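Long-range contact in NO-binding heme-dependent sensor protein (Shewanella oneidensis, PDB 4U9J), which probably binds nitric oxide through a heme cofactor as a gas sensor of the H-NOX family, and here holds manganese protoporphyrin IX instead: residues A[93-98]-A[128-133]. The protein carries 3 engineered substitutions. Sequence-based numbering, arbitrary orientation.
With MNH (manganese protoporphyrin IX), chain C.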
loop_
_atom_site.group_PDB
_atom_site.type_symbol
_atom_site.label_atom_id
_atom_site.label_comp_id
_atom_site.label_asym_id
_atom_site.label_seq_id
_atom_site.Cartn_x
_atom_site.Cartn_y
_atom_site.Cartn_z
ATOM N N SER A 93 2.451 16.285 3.680
ATOM C CA SER A 93 3.702 16.007 4.430
ATOM C C SER A 93 4.041 14.560 4.426
ATOM O O SER A 93 5.153 14.237 4.182
ATOM C CB SER A 93 3.611 16.474 5.911
ATOM O OG SER A 93 3.583 17.858 5.895
ATOM N N LEU A 94 3.071 13.713 4.736
ATOM C CA LEU A 94 3.296 12.297 4.749
ATOM C C LEU A 94 3.759 11.820 3.384
ATOM O O LEU A 94 4.731 11.072 3.299
ATOM C CB LEU A 94 2.042 11.525 5.162
ATOM C CG LEU A 94 2.272 10.009 5.346
ATOM C CD1 LEU A 94 1.431 9.472 6.473
ATOM C CD2 LEU A 94 1.992 9.196 4.038
ATOM N N VAL A 95 3.090 12.238 2.306
ATOM C CA VAL A 95 3.460 11.762 0.990
ATOM C C VAL A 95 4.901 12.201 0.649
ATOM O O VAL A 95 5.693 11.408 0.140
ATOM C CB VAL A 95 2.457 12.229 -0.096
ATOM C CG1 VAL A 95 3.014 11.829 -1.509
ATOM C CG2 VAL A 95 1.069 11.614 0.152
ATOM N N MET A 96 5.262 13.433 0.997
ATOM C CA MET A 96 6.585 13.945 0.721
ATOM C C MET A 96 7.661 13.259 1.596
ATOM O O MET A 96 8.844 13.287 1.216
ATOM C CB MET A 96 6.631 15.463 0.914
ATOM C CG MET A 96 5.837 16.236 -0.192
ATOM S SD MET A 96 6.433 15.891 -1.880
ATOM C CE MET A 96 7.938 16.794 -1.835
ATOM N N GLY A 97 7.241 12.594 2.680
ATOM C CA GLY A 97 8.148 11.891 3.604
ATOM C C GLY A 97 8.148 10.382 3.426
ATOM O O GLY A 97 8.739 9.716 4.235
ATOM N N ILE A 98 7.479 9.831 2.406
ATOM C CA ILE A 98 7.378 8.373 2.297
ATOM C C ILE A 98 8.769 7.784 2.161
ATOM O O ILE A 98 9.118 6.872 2.868
ATOM C CB ILE A 98 6.545 7.924 1.130
ATOM C CG1 ILE A 98 5.079 8.217 1.378
ATOM C CG2 ILE A 98 6.743 6.384 0.873
ATOM C CD1 ILE A 98 4.268 8.295 0.051
ATOM N N ILE A 128 0.721 16.796 -6.269
ATOM C CA ILE A 128 1.976 16.134 -6.017
ATOM C C ILE A 128 2.280 15.120 -7.155
ATOM O O ILE A 128 1.417 14.330 -7.538
ATOM C CB ILE A 128 1.960 15.368 -4.694
ATOM C CG1 ILE A 128 1.378 16.228 -3.582
ATOM C CG2 ILE A 128 3.359 14.806 -4.408
ATOM C CD1 ILE A 128 1.059 15.411 -2.324
ATOM N N ALA A 129 3.499 15.151 -7.678
ATOM C CA ALA A 129 3.941 14.177 -8.663
ATOM C C ALA A 129 4.755 13.172 -7.908
ATOM O O ALA A 129 5.852 13.483 -7.436
ATOM C CB ALA A 129 4.742 14.823 -9.742
ATOM N N LEU A 130 4.184 12.001 -7.709
ATOM C CA LEU A 130 4.875 10.931 -7.033
ATOM C C LEU A 130 5.423 9.885 -8.026
ATOM O O LEU A 130 4.672 9.197 -8.691
ATOM C CB LEU A 130 3.923 10.290 -6.033
ATOM C CG LEU A 130 4.606 9.427 -4.962
ATOM C CD1 LEU A 130 5.362 10.332 -4.013
ATOM C CD2 LEU A 130 3.632 8.631 -4.095
ATOM N N ARG A 131 6.736 9.789 -8.159
ATOM C CA ARG A 131 7.399 8.804 -9.009
ATOM C C ARG A 131 7.691 7.530 -8.232
ATOM O O ARG A 131 8.341 7.565 -7.192
ATOM C CB ARG A 131 8.683 9.377 -9.568
ATOM C CG ARG A 131 9.346 8.596 -10.736
ATOM C CD ARG A 131 10.627 9.318 -11.193
ATOM N NE ARG A 131 11.290 8.740 -12.363
ATOM C CZ ARG A 131 11.988 7.612 -12.296
ATOM N NH1 ARG A 131 12.026 6.936 -11.155
ATOM N NH2 ARG A 131 12.569 7.113 -13.365
ATOM N N TYR A 132 7.213 6.404 -8.755
ATOM C CA TYR A 132 7.312 5.093 -8.117
ATOM C C TYR A 132 8.085 4.169 -9.040
ATOM O O TYR A 132 7.845 4.140 -10.247
ATOM C CB TYR A 132 5.919 4.527 -7.871
ATOM C CG TYR A 132 5.869 3.072 -7.499
ATOM C CD1 TYR A 132 5.834 2.077 -8.468
ATOM C CD2 TYR A 132 5.840 2.673 -6.182
ATOM C CE1 TYR A 132 5.794 0.733 -8.104
ATOM C CE2 TYR A 132 5.761 1.328 -5.830
ATOM C CZ TYR A 132 5.766 0.368 -6.777
ATOM O OH TYR A 132 5.692 -0.986 -6.452
ATOM N N SER A 133 8.931 3.351 -8.450
ATOM C CA SER A 133 9.793 2.421 -9.159
ATOM C C SER A 133 9.975 1.180 -8.285
ATOM O O SER A 133 10.361 1.322 -7.151
ATOM C CB SER A 133 11.137 3.059 -9.407
ATOM O OG SER A 133 11.557 2.503 -10.560
HETATM MN MN MNH C . 5.385 1.446 2.465
HETATM C CHA MNH C . 6.018 -1.559 1.402
HETATM C CHB MNH C . 4.349 2.325 -0.486
HETATM C CHC MNH C . 3.413 3.898 3.792
HETATM C CHD MNH C . 5.825 0.411 5.578
HETATM N NA MNH C . 5.290 0.453 0.602
HETATM C C1A MNH C . 5.535 -0.866 0.330
HETATM C C2A MNH C . 5.116 -1.178 -1.047
HETATM C C3A MNH C . 4.520 -0.078 -1.582
HETATM C C4A MNH C . 4.663 0.947 -0.535
HETATM C CMA MNH C . 3.840 0.201 -2.912
HETATM C CAA MNH C . 5.238 -2.614 -1.606
HETATM C CBA MNH C . 6.594 -2.986 -2.214
HETATM C CGA MNH C . 7.082 -2.406 -3.518
HETATM O O1A MNH C . 8.244 -2.635 -3.928
HETATM O O2A MNH C . 6.229 -1.660 -4.073
HETATM N NB MNH C . 4.294 3.186 1.730
HETATM C C1B MNH C . 3.835 3.324 0.384
HETATM C C2B MNH C . 2.997 4.479 0.105
HETATM C C3B MNH C . 2.857 4.830 1.426
HETATM C C4B MNH C . 3.505 4.030 2.422
HETATM C CMB MNH C . 2.548 4.951 -1.294
HETATM C CAB MNH C . 2.023 5.946 1.908
HETATM C CBB MNH C . 0.771 6.548 1.484
HETATM N NC MNH C . 4.689 2.078 4.457
HETATM C C1C MNH C . 3.869 3.151 4.823
HETATM C C2C MNH C . 3.646 3.280 6.267
HETATM C C3C MNH C . 4.361 2.251 6.715
HETATM C C4C MNH C . 5.010 1.531 5.659
HETATM C CMC MNH C . 2.761 4.321 6.990
HETATM C CAC MNH C . 4.530 1.859 8.127
HETATM C CBC MNH C . 5.502 2.508 8.944
HETATM N ND MNH C . 6.130 -0.235 3.437
HETATM C C1D MNH C . 6.222 -0.634 4.753
HETATM C C2D MNH C . 6.620 -2.067 4.944
HETATM C C3D MNH C . 6.636 -2.560 3.668
HETATM C C4D MNH C . 6.277 -1.503 2.772
HETATM C CMD MNH C . 6.864 -2.669 6.284
HETATM C CAD MNH C . 6.968 -3.970 3.217
HETATM C CBD MNH C . 8.450 -4.216 3.021
HETATM C CGD MNH C . 8.735 -5.688 2.698
HETATM O O1D MNH C . 7.763 -6.455 2.542
HETATM O O2D MNH C . 9.920 -6.180 2.628
#
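Tyr-132 OH is gripped by two groups: it donates to O2A of the porphyrin propionate at 2.5 Å and accepts from the backbone N-H of Leu-138. O2A lies in the plane of the phenol ring, at its edge. With Ser-134 and Arg-136, which also hydrogen-bond the cofactor, this tyrosine makes up the Tyr-x-Ser-x-Arg motif of H-NOX domains.

Further back along strand 127-133, the contact with helix 91-96 is wholly apolar. Val-95 sits at its middle, its CG1 turned anti to the backbone N (chi1 173°), which brings that methyl to 3.7 Å from CD1 of Leu-130. The CB of Val-95 meets CD1 of Ile-128 at 4.1 Å. Met-96 bends at chi2 and chi3, laying SD across CG2 of Ile-128, also at 4.1 Å. Leu-146 of helix 139-152 touches both Val-95 and Leu-130.

Past Gly-97, where the chain leaves helix 91-96, Ile-98 opens the helix that carries the axial ligand His-103. CD1 of Ile-98 touches CD2 of Leu-130 at 4.2 Å. The same Ile-98 CD1 lies 3.7 Å from the vinyl carbon CAB of MNH, and Ile-98 CG2 is 4.1 Å from the pyrrole nitrogen NB of MNH. Cut back to alanine, Ile-98 would lose CG1, CG2 and CD1, which is likely to open a gap between Leu-130 and the vinyl-bearing pyrrole.

The strand thus reaches the porphyrin directly by a hydrogen bond at the propionate, and indirectly through Leu-130 against Ile-98, which packs on that pyrrole. Because no hydrogen bond links the two segments, the direct contact between them rests on van der Waals packing of apolar side chains.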